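Local coordinates for protein type I site-specific restriction-modification system, R (Restriction) subunit (Vibrio vulnificus, PDB 3H1T) that probably binds and hydrolyses ATP and acts on DNA, as the large helicase-bearing fragment of a putative type I restriction enzyme motor subunit, at residues V61-S66 / Y573-D578; V376-S381 / A561-A566; K427-F432 / I555-S560. One frame throughout, in Å; residues are numbered along the deposited sequence.

In the fold
The three contacts nest like brackets, each closing a loop inside the one before. From the N terminus, the chain leaves the first sheet in a small hairpin at 61-66, which waits about 500 residues for its partner at 573-578; this is contact 1, and it ties the N-terminal part to the second helicase-like domain. Within that span, strand 374-381 opens contact 2, closed by the short helix 561-564. Inside it again, helix 422-436 meets the end of strand 552-556 in contact 3. All three reach the same eight-stranded sheet, in which strands 552-556, 374-381 and 576-582 are successive neighbours. Asp-556 joins contacts 2 and 3, OD2 bonding Thr-562 OG1 and O bonding Val-379 N.

Contact 1. Residues V61-S66 / Y573-D578; sequences VQFKGS and YPEIED
Phe-63 and Glu-575 both carry CG beside the backbone N, with chi1 at -62° and -50°, and from there the bend at chi2 of Glu-575 (-74°) brings OE1 to the edge of the phenylalanine ring. The two residues belong to very different parts of the fold. Phe-63 sits on the first strand of a beta-hairpin, 61-64 paired with 67-70, an excursion between two strands of the N-terminal sheet; Glu-575 lies just ahead of strand 576-582 in the RecA-like sheet of the second helicase domain.

The side chains cross at about a right angle. Glu-575 OE1 lies close to the ring plane, 3.6 Å from Phe-63 CD1 and 3.8 Å from CE1, so the carboxylate oxygen meets the positively polarised C-H rim and not the electron-rich face, an approach that is probably favourable electrostatically. Glu-575 CG, set off to one side of the ring plane, comes within 4.0 Å of Phe-63 CE1. Elsewhere the ring is engaged by Arg-375 in a cation-pi contact and by Trp-551 edge-to-face.

No direct hydrogen bond joins the segments; a water does the work instead. It donates to both sides, and so couples a backbone carbonyl of the hairpin to the carboxylate. The other oxygen, OE2, forms a salt bridge with Arg-60, just before the hairpin strand, so the two ends of the carboxylate are tied to the same region of chain. Between these two segments the direct touch is thus small and a water bridges the rest: water 1 stands 2.6 Å from Val-61 O and 2.5 Å from Glu-575 OE1.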
ATOM      1  N   VAL A  61     -14.225  -1.456   6.424  1.00 34.71           N
ATOM      2  CA  VAL A  61     -15.461  -1.804   5.745  1.00 36.36           C
ATOM      3  C   VAL A  61     -15.926  -3.094   6.405  1.00 40.14           C
ATOM      4  O   VAL A  61     -15.234  -4.113   6.360  1.00 39.79           O
ATOM      5  CB  VAL A  61     -15.247  -2.063   4.240  1.00 27.28           C
ATOM      6  CG1 VAL A  61     -16.455  -2.823   3.677  1.00 24.15           C
ATOM      7  CG2 VAL A  61     -15.073  -0.749   3.495  1.00 23.84           C
ATOM      8  N   GLN A  62     -17.091  -3.037   7.036  1.00 44.10           N
ATOM      9  CA  GLN A  62     -17.651  -4.187   7.735  1.00 48.55           C
ATOM     10  C   GLN A  62     -18.979  -4.621   7.149  1.00 51.64           C
ATOM     11  O   GLN A  62     -19.497  -4.009   6.212  1.00 52.12           O
ATOM     12  CB  GLN A  62     -17.887  -3.848   9.206  1.00 64.83           C
ATOM     13  CG  GLN A  62     -16.704  -4.033  10.130  1.00 67.72           C
ATOM     14  CD  GLN A  62     -16.864  -3.224  11.403  1.00 69.79           C
ATOM     15  OE1 GLN A  62     -17.979  -2.852  11.782  1.00 69.09           O
ATOM     16  NE2 GLN A  62     -15.751  -2.948  12.070  1.00 71.52           N
ATOM     17  N   PHE A  63     -19.535  -5.685   7.723  1.00 70.85           N
ATOM     18  CA  PHE A  63     -20.826  -6.207   7.295  1.00 74.65           C
ATOM     19  C   PHE A  63     -21.701  -6.464   8.513  1.00 77.36           C
ATOM     20  O   PHE A  63     -21.218  -6.794   9.596  1.00 78.11           O
ATOM     21  CB  PHE A  63     -20.661  -7.493   6.478  1.00 59.10           C
ATOM     22  CG  PHE A  63     -19.884  -7.307   5.199  1.00 59.23           C
ATOM     23  CD1 PHE A  63     -18.490  -7.294   5.213  1.00 59.93           C
ATOM     24  CD2 PHE A  63     -20.540  -7.139   3.979  1.00 59.18           C
ATOM     25  CE1 PHE A  63     -17.755  -7.125   4.037  1.00 58.57           C
ATOM     26  CE2 PHE A  63     -19.809  -6.966   2.791  1.00 58.63           C
ATOM     27  CZ  PHE A  63     -18.413  -6.962   2.827  1.00 57.80           C
ATOM     28  N   LYS A  64     -23.000  -6.289   8.337  1.00 91.81           N
ATOM     29  CA  LYS A  64     -23.948  -6.505   9.427  1.00 93.76           C
ATOM     30  C   LYS A  64     -25.198  -7.040   8.764  1.00 94.77           C
ATOM     31  O   LYS A  64     -25.820  -6.338   7.954  1.00 95.23           O
ATOM     32  CB  LYS A  64     -24.299  -5.191  10.126  1.00 80.77           C
ATOM     33  CG  LYS A  64     -23.150  -4.421  10.773  1.00 82.32           C
ATOM     34  CD  LYS A  64     -22.632  -5.068  12.054  1.00 83.19           C
ATOM     35  CE  LYS A  64     -21.821  -4.060  12.868  1.00 83.80           C
ATOM     36  NZ  LYS A  64     -21.002  -3.186  11.976  1.00 84.49           N
ATOM     37  N   GLY A  65     -25.593  -8.259   9.118  1.00 85.53           N
ATOM     38  CA  GLY A  65     -26.760  -8.841   8.485  1.00 85.85           C
ATOM     39  C   GLY A  65     -26.386  -8.981   7.019  1.00 85.85           C
ATOM     40  O   GLY A  65     -25.278  -9.406   6.676  1.00 85.26           O
ATOM     41  N   SER A  66     -27.288  -8.601   6.135  1.00 91.11           N
ATOM     42  CA  SER A  66     -27.017  -8.678   4.712  1.00 91.32           C
ATOM     43  C   SER A  66     -26.503  -7.326   4.219  1.00 90.38           C
ATOM     44  O   SER A  66     -26.299  -7.139   3.020  1.00 90.38           O
ATOM     45  CB  SER A  66     -28.318  -9.071   3.992  1.00 78.81           C
ATOM     46  OG  SER A  66     -29.442  -8.623   4.738  1.00 78.13           O
ATOM     47  N   TYR A 573      -7.460 -12.422   7.532  1.00 40.53           N
ATOM     48  CA  TYR A 573      -8.335 -13.500   7.057  1.00 41.58           C
ATOM     49  C   TYR A 573      -9.449 -12.892   6.220  1.00 41.15           C
ATOM     50  O   TYR A 573      -9.763 -11.706   6.350  1.00 41.19           O
ATOM     51  CB  TYR A 573      -8.949 -14.287   8.233  1.00 41.71           C
ATOM     52  CG  TYR A 573      -7.930 -14.990   9.111  1.00 44.31           C
ATOM     53  CD1 TYR A 573      -7.365 -14.353  10.218  1.00 46.14           C
ATOM     54  CD2 TYR A 573      -7.485 -16.276   8.801  1.00 45.94           C
ATOM     55  CE1 TYR A 573      -6.383 -14.977  10.992  1.00 45.73           C
ATOM     56  CE2 TYR A 573      -6.500 -16.905   9.565  1.00 46.63           C
ATOM     57  CZ  TYR A 573      -5.954 -16.245  10.655  1.00 47.70           C
ATOM     58  OH  TYR A 573      -4.967 -16.852  11.387  1.00 49.55           O
ATOM     59  N   PRO A 574     -10.057 -13.685   5.329  1.00 37.15           N
ATOM     60  CA  PRO A 574     -11.129 -13.075   4.543  1.00 37.45           C
ATOM     61  C   PRO A 574     -12.430 -13.026   5.337  1.00 39.14           C
ATOM     62  O   PRO A 574     -12.618 -13.795   6.280  1.00 39.63           O
ATOM     63  CB  PRO A 574     -11.213 -13.986   3.327  1.00 36.91           C
ATOM     64  CG  PRO A 574     -10.929 -15.313   3.917  1.00 36.80           C
ATOM     65  CD  PRO A 574      -9.728 -15.027   4.810  1.00 36.97           C
ATOM     66  N   GLU A 575     -13.318 -12.109   4.966  1.00 42.40           N
ATOM     67  CA  GLU A 575     -14.593 -11.973   5.646  1.00 43.89           C
ATOM     68  C   GLU A 575     -15.328 -13.298   5.558  1.00 44.54           C
ATOM     69  O   GLU A 575     -15.730 -13.858   6.570  1.00 46.04           O
ATOM     70  CB  GLU A 575     -15.414 -10.864   4.995  1.00 61.88           C
ATOM     71  CG  GLU A 575     -14.645  -9.559   4.808  1.00 65.11           C
ATOM     72  CD  GLU A 575     -14.418  -8.793   6.101  1.00 68.57           C
ATOM     73  OE1 GLU A 575     -15.422  -8.465   6.771  1.00 67.47           O
ATOM     74  OE2 GLU A 575     -13.246  -8.502   6.433  1.00 67.18           O
ATOM     75  N   ILE A 576     -15.494 -13.798   4.345  1.00 39.03           N
ATOM     76  CA  ILE A 576     -16.160 -15.069   4.135  1.00 38.54           C
ATOM     77  C   ILE A 576     -15.243 -15.941   3.301  1.00 37.87           C
ATOM     78  O   ILE A 576     -14.479 -15.448   2.468  1.00 37.07           O
ATOM     79  CB  ILE A 576     -17.480 -14.933   3.342  1.00 51.11           C
ATOM     80  CG1 ILE A 576     -18.412 -13.935   4.013  1.00 52.31           C
ATOM     81  CG2 ILE A 576     -18.154 -16.280   3.245  1.00 49.12           C
ATOM     82  CD1 ILE A 576     -17.968 -12.533   3.840  1.00 55.17           C
ATOM     83  N   GLU A 577     -15.322 -17.239   3.534  1.00 40.32           N
ATOM     84  CA  GLU A 577     -14.526 -18.184   2.791  1.00 40.43           C
ATOM     85  C   GLU A 577     -15.269 -19.493   2.719  1.00 41.26           C
ATOM     86  O   GLU A 577     -15.494 -20.143   3.744  1.00 41.23           O
ATOM     87  CB  GLU A 577     -13.166 -18.429   3.451  1.00 50.59           C
ATOM     88  CG  GLU A 577     -12.305 -19.442   2.681  1.00 53.16           C
ATOM     89  CD  GLU A 577     -10.996 -19.800   3.383  1.00 57.59           C
ATOM     90  OE1 GLU A 577     -10.572 -19.068   4.305  1.00 57.48           O
ATOM     91  OE2 GLU A 577     -10.385 -20.821   3.002  1.00 58.75           O
ATOM     92  N   ASP A 578     -15.690 -19.868   1.516  1.00 46.89           N
ATOM     93  CA  ASP A 578     -16.357 -21.142   1.341  1.00 46.55           C
ATOM     94  C   ASP A 578     -15.821 -21.874   0.129  1.00 44.57           C
ATOM     95  O   ASP A 578     -15.095 -21.314  -0.687  1.00 45.00           O
ATOM     96  CB  ASP A 578     -17.889 -21.006   1.278  1.00 56.98           C
ATOM     97  CG  ASP A 578     -18.357 -19.842   0.435  1.00 59.30           C
ATOM     98  OD1 ASP A 578     -17.807 -19.614  -0.663  1.00 60.63           O
ATOM     99  OD2 ASP A 578     -19.309 -19.162   0.870  1.00 60.55           O
TER
HETATM  100  O   HOH W   1     -14.605  -6.241   7.675  1.00 53.25           O

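Contact 2. Residues V376-S381 / A561-A566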
ATOM      1  N   VAL A 376     -13.714 -15.277  -0.320  1.00 32.69           N
ATOM      2  CA  VAL A 376     -13.110 -16.300  -1.139  1.00 32.47           C
ATOM      3  C   VAL A 376     -14.134 -17.397  -1.429  1.00 32.29           C
ATOM      4  O   VAL A 376     -14.839 -17.860  -0.537  1.00 31.01           O
ATOM      5  CB  VAL A 376     -11.881 -16.961  -0.477  1.00 26.31           C
ATOM      6  CG1 VAL A 376     -11.345 -18.051  -1.401  1.00 23.61           C
ATOM      7  CG2 VAL A 376     -10.805 -15.935  -0.200  1.00 26.62           C
ATOM      8  N   HIS A 377     -14.233 -17.776  -2.696  1.00 37.38           N
ATOM      9  CA  HIS A 377     -15.133 -18.832  -3.132  1.00 37.13           C
ATOM     10  C   HIS A 377     -14.216 -19.808  -3.837  1.00 37.79           C
ATOM     11  O   HIS A 377     -13.813 -19.582  -4.981  1.00 38.85           O
ATOM     12  CB  HIS A 377     -16.178 -18.299  -4.112  1.00 40.14           C
ATOM     13  CG  HIS A 377     -17.000 -17.171  -3.570  1.00 42.25           C
ATOM     14  ND1 HIS A 377     -17.722 -17.271  -2.402  1.00 43.24           N
ATOM     15  CD2 HIS A 377     -17.222 -15.922  -4.044  1.00 43.76           C
ATOM     16  CE1 HIS A 377     -18.356 -16.133  -2.179  1.00 45.64           C
ATOM     17  NE2 HIS A 377     -18.071 -15.298  -3.161  1.00 42.99           N
ATOM     18  N   ARG A 378     -13.837 -20.861  -3.124  1.00 33.49           N
ATOM     19  CA  ARG A 378     -12.959 -21.897  -3.648  1.00 33.64           C
ATOM     20  C   ARG A 378     -13.885 -22.868  -4.391  1.00 34.55           C
ATOM     21  O   ARG A 378     -14.933 -23.267  -3.866  1.00 34.86           O
ATOM     22  CB  ARG A 378     -12.249 -22.579  -2.469  1.00 39.12           C
ATOM     23  CG  ARG A 378     -11.033 -23.418  -2.803  1.00 40.85           C
ATOM     24  CD  ARG A 378      -9.913 -23.217  -1.764  1.00 43.66           C
ATOM     25  NE  ARG A 378     -10.398 -23.057  -0.394  1.00 44.71           N
ATOM     26  CZ  ARG A 378     -11.051 -24.000   0.280  1.00 49.65           C
ATOM     27  NH1 ARG A 378     -11.295 -25.173  -0.290  1.00 49.97           N
ATOM     28  NH2 ARG A 378     -11.478 -23.772   1.519  1.00 49.17           N
ATOM     29  N   VAL A 379     -13.525 -23.219  -5.619  1.00 32.23           N
ATOM     30  CA  VAL A 379     -14.336 -24.134  -6.402  1.00 33.03           C
ATOM     31  C   VAL A 379     -13.509 -25.323  -6.833  1.00 34.48           C
ATOM     32  O   VAL A 379     -12.560 -25.169  -7.600  1.00 35.08           O
ATOM     33  CB  VAL A 379     -14.877 -23.466  -7.664  1.00 27.03           C
ATOM     34  CG1 VAL A 379     -15.841 -24.414  -8.368  1.00 25.93           C
ATOM     35  CG2 VAL A 379     -15.559 -22.167  -7.296  1.00 26.15           C
ATOM     36  N   ILE A 380     -13.850 -26.509  -6.346  1.00 29.41           N
ATOM     37  CA  ILE A 380     -13.094 -27.680  -6.731  1.00 32.03           C
ATOM     38  C   ILE A 380     -13.927 -28.622  -7.599  1.00 33.36           C
ATOM     39  O   ILE A 380     -15.148 -28.769  -7.429  1.00 32.34           O
ATOM     40  CB  ILE A 380     -12.560 -28.459  -5.492  1.00 53.29           C
ATOM     41  CG1 ILE A 380     -11.627 -29.583  -5.952  1.00 54.80           C
ATOM     42  CG2 ILE A 380     -13.712 -29.094  -4.727  1.00 53.05           C
ATOM     43  CD1 ILE A 380     -10.348 -29.111  -6.605  1.00 57.64           C
ATOM     44  N   SER A 381     -13.254 -29.250  -8.551  1.00 55.26           N
ATOM     45  CA  SER A 381     -13.908 -30.182  -9.457  1.00 58.39           C
ATOM     46  C   SER A 381     -14.169 -31.512  -8.732  1.00 61.38           C
ATOM     47  O   SER A 381     -13.300 -32.030  -8.018  1.00 61.23           O
ATOM     48  CB  SER A 381     -13.030 -30.395 -10.694  1.00 47.93           C
ATOM     49  OG  SER A 381     -12.728 -29.153 -11.323  1.00 46.50           O
ATOM     50  N   ALA A 561      -4.810 -22.636  -4.986  1.00 41.49           N
ATOM     51  CA  ALA A 561      -4.090 -21.363  -4.923  1.00 38.19           C
ATOM     52  C   ALA A 561      -4.361 -20.586  -3.639  1.00 39.44           C
ATOM     53  O   ALA A 561      -3.425 -20.239  -2.921  1.00 39.32           O
ATOM     54  CB  ALA A 561      -4.440 -20.487  -6.140  1.00 30.17           C
ATOM     55  N   THR A 562      -5.630 -20.327  -3.341  1.00 41.95           N
ATOM     56  CA  THR A 562      -5.979 -19.583  -2.137  1.00 44.04           C
ATOM     57  C   THR A 562      -5.598 -20.292  -0.831  1.00 45.57           C
ATOM     58  O   THR A 562      -5.519 -19.645   0.212  1.00 46.02           O
ATOM     59  CB  THR A 562      -7.487 -19.240  -2.115  1.00 34.17           C
ATOM     60  OG1 THR A 562      -8.247 -20.433  -2.323  1.00 35.55           O
ATOM     61  CG2 THR A 562      -7.831 -18.264  -3.223  1.00 34.14           C
ATOM     62  N   GLN A 563      -5.363 -21.605  -0.873  1.00 39.58           N
ATOM     63  CA  GLN A 563      -4.975 -22.333   0.342  1.00 40.25           C
ATOM     64  C   GLN A 563      -3.454 -22.337   0.401  1.00 40.57           C
ATOM     65  O   GLN A 563      -2.836 -22.112   1.437  1.00 41.62           O
ATOM     66  CB  GLN A 563      -5.493 -23.779   0.301  1.00 52.05           C
ATOM     67  CG  GLN A 563      -6.983 -23.883   0.021  1.00 55.66           C
ATOM     68  CD  GLN A 563      -7.605 -25.183   0.518  1.00 57.10           C
ATOM     69  OE1 GLN A 563      -7.672 -26.173  -0.208  1.00 58.62           O
ATOM     70  NE2 GLN A 563      -8.061 -25.178   1.771  1.00 58.31           N
ATOM     71  N   ASN A 564      -2.866 -22.581  -0.753  1.00 44.51           N
ATOM     72  CA  ASN A 564      -1.422 -22.629  -0.904  1.00 44.34           C
ATOM     73  C   ASN A 564      -0.734 -21.310  -0.523  1.00 43.43           C
ATOM     74  O   ASN A 564       0.280 -21.324   0.168  1.00 44.14           O
ATOM     75  CB  ASN A 564      -1.096 -22.973  -2.356  1.00 60.36           C
ATOM     76  CG  ASN A 564       0.105 -23.882  -2.496  1.00 62.21           C
ATOM     77  OD1 ASN A 564       1.250 -23.471  -2.292  1.00 62.69           O
ATOM     78  ND2 ASN A 564      -0.155 -25.135  -2.861  1.00 64.57           N
ATOM     79  N   PHE A 565      -1.274 -20.179  -0.979  1.00 33.99           N
ATOM     80  CA  PHE A 565      -0.677 -18.880  -0.704  1.00 32.14           C
ATOM     81  C   PHE A 565      -1.372 -18.105   0.414  1.00 31.27           C
ATOM     82  O   PHE A 565      -1.240 -16.885   0.511  1.00 29.68           O
ATOM     83  CB  PHE A 565      -0.655 -18.074  -2.001  1.00 36.46           C
ATOM     84  CG  PHE A 565       0.158 -18.723  -3.090  1.00 35.80           C
ATOM     85  CD1 PHE A 565       1.552 -18.682  -3.042  1.00 34.46           C
ATOM     86  CD2 PHE A 565      -0.462 -19.412  -4.141  1.00 34.78           C
ATOM     87  CE1 PHE A 565       2.332 -19.313  -4.017  1.00 32.50           C
ATOM     88  CE2 PHE A 565       0.313 -20.052  -5.129  1.00 33.56           C
ATOM     89  CZ  PHE A 565       1.715 -19.999  -5.060  1.00 34.37           C
ATOM     90  N   ALA A 566      -2.099 -18.816   1.272  1.00 39.02           N
ATOM     91  CA  ALA A 566      -2.775 -18.177   2.391  1.00 39.01           C
ATOM     92  C   ALA A 566      -1.719 -17.458   3.233  1.00 39.40           C
ATOM     93  O   ALA A 566      -0.678 -18.028   3.567  1.00 37.89           O
ATOM     94  CB  ALA A 566      -3.502 -19.222   3.230  1.00 31.48           C
TER
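Strand 374-381 of the RecA-like second helicase domain packs against the one-turn helix 561-564, with the CA atoms of Arg-378 and Thr-562 nearest at 7.5 Å, and the turn is closed by Phe-565 N bonding to Ala-561 O. Alternate strand residues, Val-376 and Arg-378, face the helix, and the segments meet through side chains alone, with no hydrogen bond between them.

Gln-563 supplies the flat surface. Its extended chain carries the amide over one face of the Arg-378 guanidinium, the two planes only 4° apart, in a stacked pair with Gln-563 NE2 over the centre of the group and 3.5 Å from Arg-378 CZ. The arginine chain, bent at chi2 and chi3, brings the group against the face of that amide, while Glu-579 binds NH1 in a salt bridge and so helps to fix its rotation. Arg-378 NE, buried here, has no partner in the model.

At the edge of the guanidinium, and in its plane, lies Thr-562 OG1, which approaches Arg-378 CD to 3.3 Å. This hydroxyl is hydrogen-bonded elsewhere, to Asp-556 OD2 at the end of strand 552-556. The methyl branch of the same threonine completes the apolar side: Thr-562 CG2 rests 4.0 Å from Val-376 CG1.

Contact 3. Residues K427-F432 / I555-S560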
ATOM      1  N   LYS A 427     -19.113 -21.730 -17.253  1.00 28.62           N
ATOM      2  CA  LYS A 427     -20.519 -21.906 -16.922  1.00 31.02           C
ATOM      3  C   LYS A 427     -20.732 -21.491 -15.470  1.00 30.05           C
ATOM      4  O   LYS A 427     -21.651 -20.728 -15.158  1.00 29.93           O
ATOM      5  CB  LYS A 427     -20.970 -23.363 -17.122  1.00 44.63           C
ATOM      6  CG  LYS A 427     -22.477 -23.466 -17.340  1.00 48.31           C
ATOM      7  CD  LYS A 427     -23.134 -24.560 -16.506  1.00 51.34           C
ATOM      8  CE  LYS A 427     -24.661 -24.646 -16.755  1.00 51.80           C
ATOM      9  NZ  LYS A 427     -25.447 -23.504 -16.172  1.00 51.88           N
ATOM     10  N   HIS A 428     -19.873 -21.979 -14.582  1.00 30.53           N
ATOM     11  CA  HIS A 428     -19.996 -21.633 -13.175  1.00 30.53           C
ATOM     12  C   HIS A 428     -19.855 -20.135 -12.894  1.00 30.14           C
ATOM     13  O   HIS A 428     -20.594 -19.589 -12.079  1.00 31.26           O
ATOM     14  CB  HIS A 428     -18.982 -22.414 -12.354  1.00 35.10           C
ATOM     15  CG  HIS A 428     -19.016 -22.075 -10.903  1.00 36.92           C
ATOM     16  ND1 HIS A 428     -18.346 -20.990 -10.383  1.00 37.62           N
ATOM     17  CD2 HIS A 428     -19.702 -22.627  -9.874  1.00 38.97           C
ATOM     18  CE1 HIS A 428     -18.620 -20.886  -9.095  1.00 40.04           C
ATOM     19  NE2 HIS A 428     -19.440 -21.866  -8.760  1.00 40.02           N
ATOM     20  N   LEU A 429     -18.926 -19.470 -13.578  1.00 29.91           N
ATOM     21  CA  LEU A 429     -18.732 -18.033 -13.393  1.00 30.24           C
ATOM     22  C   LEU A 429     -19.968 -17.260 -13.869  1.00 31.45           C
ATOM     23  O   LEU A 429     -20.411 -16.290 -13.230  1.00 31.17           O
ATOM     24  CB  LEU A 429     -17.492 -17.566 -14.168  1.00 24.60           C
ATOM     25  CG  LEU A 429     -17.118 -16.085 -14.087  1.00 22.60           C
ATOM     26  CD1 LEU A 429     -17.169 -15.645 -12.635  1.00 19.23           C
ATOM     27  CD2 LEU A 429     -15.731 -15.855 -14.677  1.00 20.22           C
ATOM     28  N   THR A 430     -20.533 -17.704 -14.991  1.00 29.16           N
ATOM     29  CA  THR A 430     -21.709 -17.053 -15.566  1.00 30.57           C
ATOM     30  C   THR A 430     -22.925 -17.158 -14.660  1.00 30.55           C
ATOM     31  O   THR A 430     -23.657 -16.181 -14.490  1.00 32.53           O
ATOM     32  CB  THR A 430     -22.060 -17.645 -16.958  1.00 33.61           C
ATOM     33  OG1 THR A 430     -20.998 -17.347 -17.876  1.00 34.16           O
ATOM     34  CG2 THR A 430     -23.375 -17.055 -17.491  1.00 32.60           C
ATOM     35  N   ASP A 431     -23.146 -18.342 -14.094  1.00 32.24           N
ATOM     36  CA  ASP A 431     -24.283 -18.556 -13.191  1.00 31.56           C
ATOM     37  C   ASP A 431     -24.078 -17.703 -11.960  1.00 30.03           C
ATOM     38  O   ASP A 431     -25.013 -17.077 -11.469  1.00 30.04           O
ATOM     39  CB  ASP A 431     -24.389 -20.023 -12.768  1.00 52.30           C
ATOM     40  CG  ASP A 431     -24.979 -20.911 -13.851  1.00 57.74           C
ATOM     41  OD1 ASP A 431     -25.515 -20.390 -14.857  1.00 58.76           O
ATOM     42  OD2 ASP A 431     -24.922 -22.151 -13.671  1.00 63.60           O
ATOM     43  N   PHE A 432     -22.841 -17.674 -11.471  1.00 35.54           N
ATOM     44  CA  PHE A 432     -22.499 -16.883 -10.298  1.00 36.75           C
ATOM     45  C   PHE A 432     -22.857 -15.431 -10.580  1.00 37.79           C
ATOM     46  O   PHE A 432     -23.612 -14.812  -9.837  1.00 38.53           O
ATOM     47  CB  PHE A 432     -21.000 -17.030  -9.972  1.00 29.08           C
ATOM     48  CG  PHE A 432     -20.496 -16.035  -8.963  1.00 29.71           C
ATOM     49  CD1 PHE A 432     -20.110 -14.754  -9.363  1.00 30.21           C
ATOM     50  CD2 PHE A 432     -20.413 -16.365  -7.610  1.00 29.00           C
ATOM     51  CE1 PHE A 432     -19.648 -13.816  -8.433  1.00 30.42           C
ATOM     52  CE2 PHE A 432     -19.954 -15.435  -6.669  1.00 29.75           C
ATOM     53  CZ  PHE A 432     -19.571 -14.154  -7.084  1.00 29.20           C
ATOM     54  N   ILE A 555     -12.808 -15.701  -6.821  1.00 28.73           N
ATOM     55  CA  ILE A 555     -13.322 -17.009  -7.198  1.00 29.30           C
ATOM     56  C   ILE A 555     -12.100 -17.834  -7.627  1.00 30.07           C
ATOM     57  O   ILE A 555     -11.396 -17.475  -8.574  1.00 30.44           O
ATOM     58  CB  ILE A 555     -14.335 -16.899  -8.362  1.00 37.47           C
ATOM     59  CG1 ILE A 555     -15.580 -16.113  -7.942  1.00 37.78           C
ATOM     60  CG2 ILE A 555     -14.791 -18.270  -8.773  1.00 39.33           C
ATOM     61  CD1 ILE A 555     -15.382 -14.616  -7.811  1.00 40.88           C
ATOM     62  N   ASP A 556     -11.834 -18.918  -6.898  1.00 41.27           N
ATOM     63  CA  ASP A 556     -10.672 -19.790  -7.139  1.00 41.81           C
ATOM     64  C   ASP A 556     -11.033 -21.143  -7.773  1.00 41.86           C
ATOM     65  O   ASP A 556     -11.577 -22.029  -7.102  1.00 42.24           O
ATOM     66  CB  ASP A 556      -9.958 -20.035  -5.799  1.00 35.78           C
ATOM     67  CG  ASP A 556      -8.573 -20.641  -5.960  1.00 35.17           C
ATOM     68  OD1 ASP A 556      -8.168 -20.950  -7.097  1.00 33.84           O
ATOM     69  OD2 ASP A 556      -7.884 -20.810  -4.934  1.00 37.60           O
ATOM     70  N   TYR A 557     -10.701 -21.310  -9.053  1.00 37.61           N
ATOM     71  CA  TYR A 557     -10.993 -22.543  -9.790  1.00 36.36           C
ATOM     72  C   TYR A 557      -9.820 -23.508  -9.800  1.00 38.64           C
ATOM     73  O   TYR A 557      -9.944 -24.632 -10.289  1.00 38.76           O
ATOM     74  CB  TYR A 557     -11.383 -22.209 -11.236  1.00 34.51           C
ATOM     75  CG  TYR A 557     -12.757 -21.589 -11.354  1.00 33.43           C
ATOM     76  CD1 TYR A 557     -13.903 -22.350 -11.114  1.00 30.45           C
ATOM     77  CD2 TYR A 557     -12.915 -20.238 -11.681  1.00 32.59           C
ATOM     78  CE1 TYR A 557     -15.164 -21.787 -11.189  1.00 29.55           C
ATOM     79  CE2 TYR A 557     -14.185 -19.659 -11.753  1.00 31.09           C
ATOM     80  CZ  TYR A 557     -15.302 -20.443 -11.506  1.00 28.95           C
ATOM     81  OH  TYR A 557     -16.551 -19.894 -11.584  1.00 29.92           O
ATOM     82  N   THR A 558      -8.680 -23.070  -9.276  1.00 34.45           N
ATOM     83  CA  THR A 558      -7.509 -23.928  -9.227  1.00 35.65           C
ATOM     84  C   THR A 558      -7.717 -24.988  -8.148  1.00 37.93           C
ATOM     85  O   THR A 558      -7.169 -26.089  -8.226  1.00 38.25           O
ATOM     86  CB  THR A 558      -6.225 -23.118  -8.888  1.00 39.85           C
ATOM     87  OG1 THR A 558      -6.262 -22.702  -7.517  1.00 38.58           O
ATOM     88  CG2 THR A 558      -6.135 -21.883  -9.765  1.00 39.55           C
ATOM     89  N   GLY A 559      -8.522 -24.657  -7.144  1.00 53.19           N
ATOM     90  CA  GLY A 559      -8.774 -25.590  -6.067  1.00 54.03           C
ATOM     91  C   GLY A 559      -7.527 -25.790  -5.225  1.00 54.69           C
ATOM     92  O   GLY A 559      -7.166 -26.923  -4.881  1.00 56.00           O
ATOM     93  N   SER A 560      -6.854 -24.687  -4.900  1.00 42.23           N
ATOM     94  CA  SER A 560      -5.646 -24.763  -4.091  1.00 40.70           C
ATOM     95  C   SER A 560      -4.888 -23.447  -3.929  1.00 39.95           C
ATOM     96  O   SER A 560      -4.375 -23.172  -2.836  1.00 40.38           O
ATOM     97  CB  SER A 560      -4.699 -25.818  -4.665  1.00 47.03           C
ATOM     98  OG  SER A 560      -4.260 -25.479  -5.972  1.00 49.95           O
TER
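Helix 422-436 passes across the end of strand 552-556, the CA atoms of Leu-429 and Ile-555 lying nearest at 8.3 Å, in the helix-on-sheet layering of a RecA-like domain. Its residues meet the sheet face opposite to the one on which helix 561-564 lies, and every side chain that touches is buried. The example illustrates how a single aromatic residue, placed where a strand ends, can span from the sheet to the helix that packs on it.

That residue is Tyr-557, which reaches toward the helix with its hydroxyl leading. His-428, its CG anti to the backbone N (chi1 178°), turns ND1 to meet the hydroxyl in a hydrogen bond, nearly straight at 159°, in which either partner could be the donor. The modelled separation of 2.4 Å between Tyr-557 OH and His-428 ND1 is very short, so its length, and with it the detail of the bond, is doubtful. The rings are steeply inclined, with planes at 84°; the stacking partner of the tyrosine is Phe-425, one turn earlier in the helix.

Leu-429 packs beside the same hydroxyl, its CB 3.6 Å from Tyr-557 OH. Farther along the helix, Phe-432 touches the strand at one point, CZ lying 4.3 Å from Ile-555 CD1. On the sheet side, Val-379 of the neighbouring strand packs against both His-428 and Tyr-557.

Beyond the strand an Asx turn forms. Asp-556 OD1 accepts two bonds: one from the Thr-558 hydroxyl, OG1, at 2.6 Å on the syn side, the other from Thr-558 N, at 3.1 Å and from above the carboxylate plane.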